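Mandelate racemase/muconate lactonizing enzyme-like protein (Rubrobacter xylanophilus DSM 9941, PDB 3CYJ) belongs to the mandelate racemase/muconate lactonizing enzyme group of the enolase superfamily and binds a sodium ion in its barrel domain. Local coordinates at residues Y199-A204 / D228-R233. Numbering follows the deposited sequence.
Sequences YTRKQA and DREGLR
With CG set opposite its own carbonyl carbon (chi1 -63°) and the chain then straight as far as NE, Arg-201 spans the gap to Asp-228, whose CG lies anti to the backbone N (chi1 -179°). Arg-201 begins helix 201-215 and Asp-228 is the N-cap of helix 229-238, neighbouring outer helices of the enolase-superfamily TIM barrel; the pair illustrates how an N-cap carboxylate can also hold a neighbouring helix through a salt bridge. That bridge is side-on and bidentate: NE of Arg-201 gives a nearly straight bond to the syn lone pair of OD2 of Asp-228 (3.1 Å), while NH2 reaches OD1 at 2.7 Å, and the guanidinium and carboxylate planes are nearly coplanar, 24° apart. CA of Gly-231 lies 3.7 Å from NE of Arg-201. Glu-230 lays its CG over one face of the guanidinium, near the rim, while its OE2 turns to Arg-233 NH2 in a salt bridge. Thr-200 and Gln-203 form a capping box at the N-terminus of helix 201-215, and His-290 of a second subunit packs on Arg-201. Asp-228 OD1 takes Arg-201 NH2 on one face of its plane and, on the opposite face, the capping N-H of Gly-231, with N at 3.0 Å from OD1.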
# COMPACT_ATOMS: atom_id res chain seq x y z
N TYR A 199 -0.85 -27.51 -6.53
CA TYR A 199 0.51 -27.01 -6.39
C TYR A 199 0.75 -26.02 -5.23
O TYR A 199 -0.15 -25.28 -4.85
CB TYR A 199 0.93 -26.26 -7.67
CG TYR A 199 0.85 -27.03 -8.97
CD1 TYR A 199 1.32 -28.35 -9.07
CD2 TYR A 199 0.31 -26.43 -10.12
CE1 TYR A 199 1.24 -29.07 -10.31
CE2 TYR A 199 0.28 -27.09 -11.34
CZ TYR A 199 0.72 -28.41 -11.44
OH TYR A 199 0.62 -29.02 -12.65
N THR A 200 1.97 -25.99 -4.73
CA THR A 200 2.47 -24.87 -3.93
C THR A 200 2.76 -23.74 -4.87
O THR A 200 2.75 -23.92 -6.09
CB THR A 200 3.83 -25.21 -3.24
OG1 THR A 200 4.88 -25.43 -4.24
CG2 THR A 200 3.69 -26.46 -2.34
N ARG A 201 3.06 -22.57 -4.33
CA ARG A 201 3.27 -21.35 -5.12
C ARG A 201 4.39 -21.50 -6.16
O ARG A 201 4.19 -21.21 -7.34
CB ARG A 201 3.59 -20.15 -4.17
CG ARG A 201 2.46 -19.79 -3.20
CD ARG A 201 2.79 -18.69 -2.17
NE ARG A 201 1.54 -18.35 -1.45
CZ ARG A 201 1.44 -17.52 -0.41
NH1 ARG A 201 2.50 -16.95 0.11
NH2 ARG A 201 0.26 -17.32 0.17
N LYS A 202 5.60 -21.89 -5.72
CA LYS A 202 6.76 -22.02 -6.62
C LYS A 202 6.65 -23.21 -7.53
O LYS A 202 7.22 -23.19 -8.60
CB LYS A 202 8.08 -22.09 -5.85
CG LYS A 202 8.53 -20.74 -5.28
CD LYS A 202 8.96 -19.73 -6.40
CE LYS A 202 8.74 -18.25 -5.97
NZ LYS A 202 9.73 -17.79 -4.88
N GLN A 203 5.91 -24.23 -7.11
CA GLN A 203 5.61 -25.41 -7.95
C GLN A 203 4.75 -24.96 -9.12
O GLN A 203 5.02 -25.29 -10.29
CB GLN A 203 4.87 -26.46 -7.09
CG GLN A 203 4.92 -27.92 -7.57
CD GLN A 203 4.08 -28.92 -6.67
OE1 GLN A 203 3.43 -28.51 -5.68
NE2 GLN A 203 4.07 -30.23 -7.06
N ALA A 204 3.70 -24.19 -8.83
CA ALA A 204 2.81 -23.68 -9.85
C ALA A 204 3.58 -22.75 -10.82
O ALA A 204 3.41 -22.82 -12.02
CB ALA A 204 1.62 -22.96 -9.20
N ASP A 228 -6.05 -19.14 -1.56
CA ASP A 228 -4.72 -18.52 -1.50
C ASP A 228 -4.57 -17.37 -2.49
O ASP A 228 -3.94 -17.53 -3.52
CB ASP A 228 -3.60 -19.56 -1.74
CG ASP A 228 -2.20 -18.94 -1.66
OD1 ASP A 228 -2.07 -17.84 -1.12
OD2 ASP A 228 -1.21 -19.55 -2.15
N ARG A 229 -5.13 -16.21 -2.17
CA ARG A 229 -5.08 -15.07 -3.11
C ARG A 229 -3.69 -14.47 -3.35
O ARG A 229 -3.37 -14.06 -4.48
CB ARG A 229 -6.10 -13.99 -2.73
CG ARG A 229 -7.48 -14.56 -2.43
CD ARG A 229 -8.54 -13.48 -2.19
NE ARG A 229 -8.02 -12.33 -1.43
CZ ARG A 229 -8.10 -12.21 -0.11
NH1 ARG A 229 -8.67 -13.18 0.61
NH2 ARG A 229 -7.61 -11.12 0.50
N GLU A 230 -2.84 -14.45 -2.33
CA GLU A 230 -1.47 -14.00 -2.55
C GLU A 230 -0.70 -14.93 -3.51
O GLU A 230 0.12 -14.47 -4.32
CB GLU A 230 -0.74 -13.90 -1.23
CG GLU A 230 0.80 -14.03 -1.35
CD GLU A 230 1.43 -12.72 -1.84
OE1 GLU A 230 2.52 -12.78 -2.47
OE2 GLU A 230 0.81 -11.64 -1.58
N GLY A 231 -0.96 -16.24 -3.40
CA GLY A 231 -0.40 -17.16 -4.39
C GLY A 231 -0.88 -16.94 -5.83
O GLY A 231 -0.10 -17.07 -6.78
N LEU A 232 -2.18 -16.67 -5.98
CA LEU A 232 -2.78 -16.43 -7.27
C LEU A 232 -2.22 -15.16 -7.88
O LEU A 232 -1.87 -15.13 -9.06
CB LEU A 232 -4.30 -16.30 -7.13
CG LEU A 232 -5.12 -17.58 -6.98
CD1 LEU A 232 -6.57 -17.23 -6.75
CD2 LEU A 232 -4.99 -18.45 -8.22
N ARG A 233 -2.09 -14.14 -7.04
CA ARG A 233 -1.63 -12.80 -7.44
C ARG A 233 -0.20 -12.93 -7.89
O ARG A 233 0.18 -12.32 -8.88
CB ARG A 233 -1.77 -11.83 -6.24
CG ARG A 233 -1.82 -10.34 -6.57
CD ARG A 233 -2.56 -9.52 -5.45
NE ARG A 233 -1.90 -9.66 -4.14
CZ ARG A 233 -2.50 -10.05 -3.01
NH1 ARG A 233 -3.80 -10.36 -3.00
NH2 ARG A 233 -1.79 -10.15 -1.87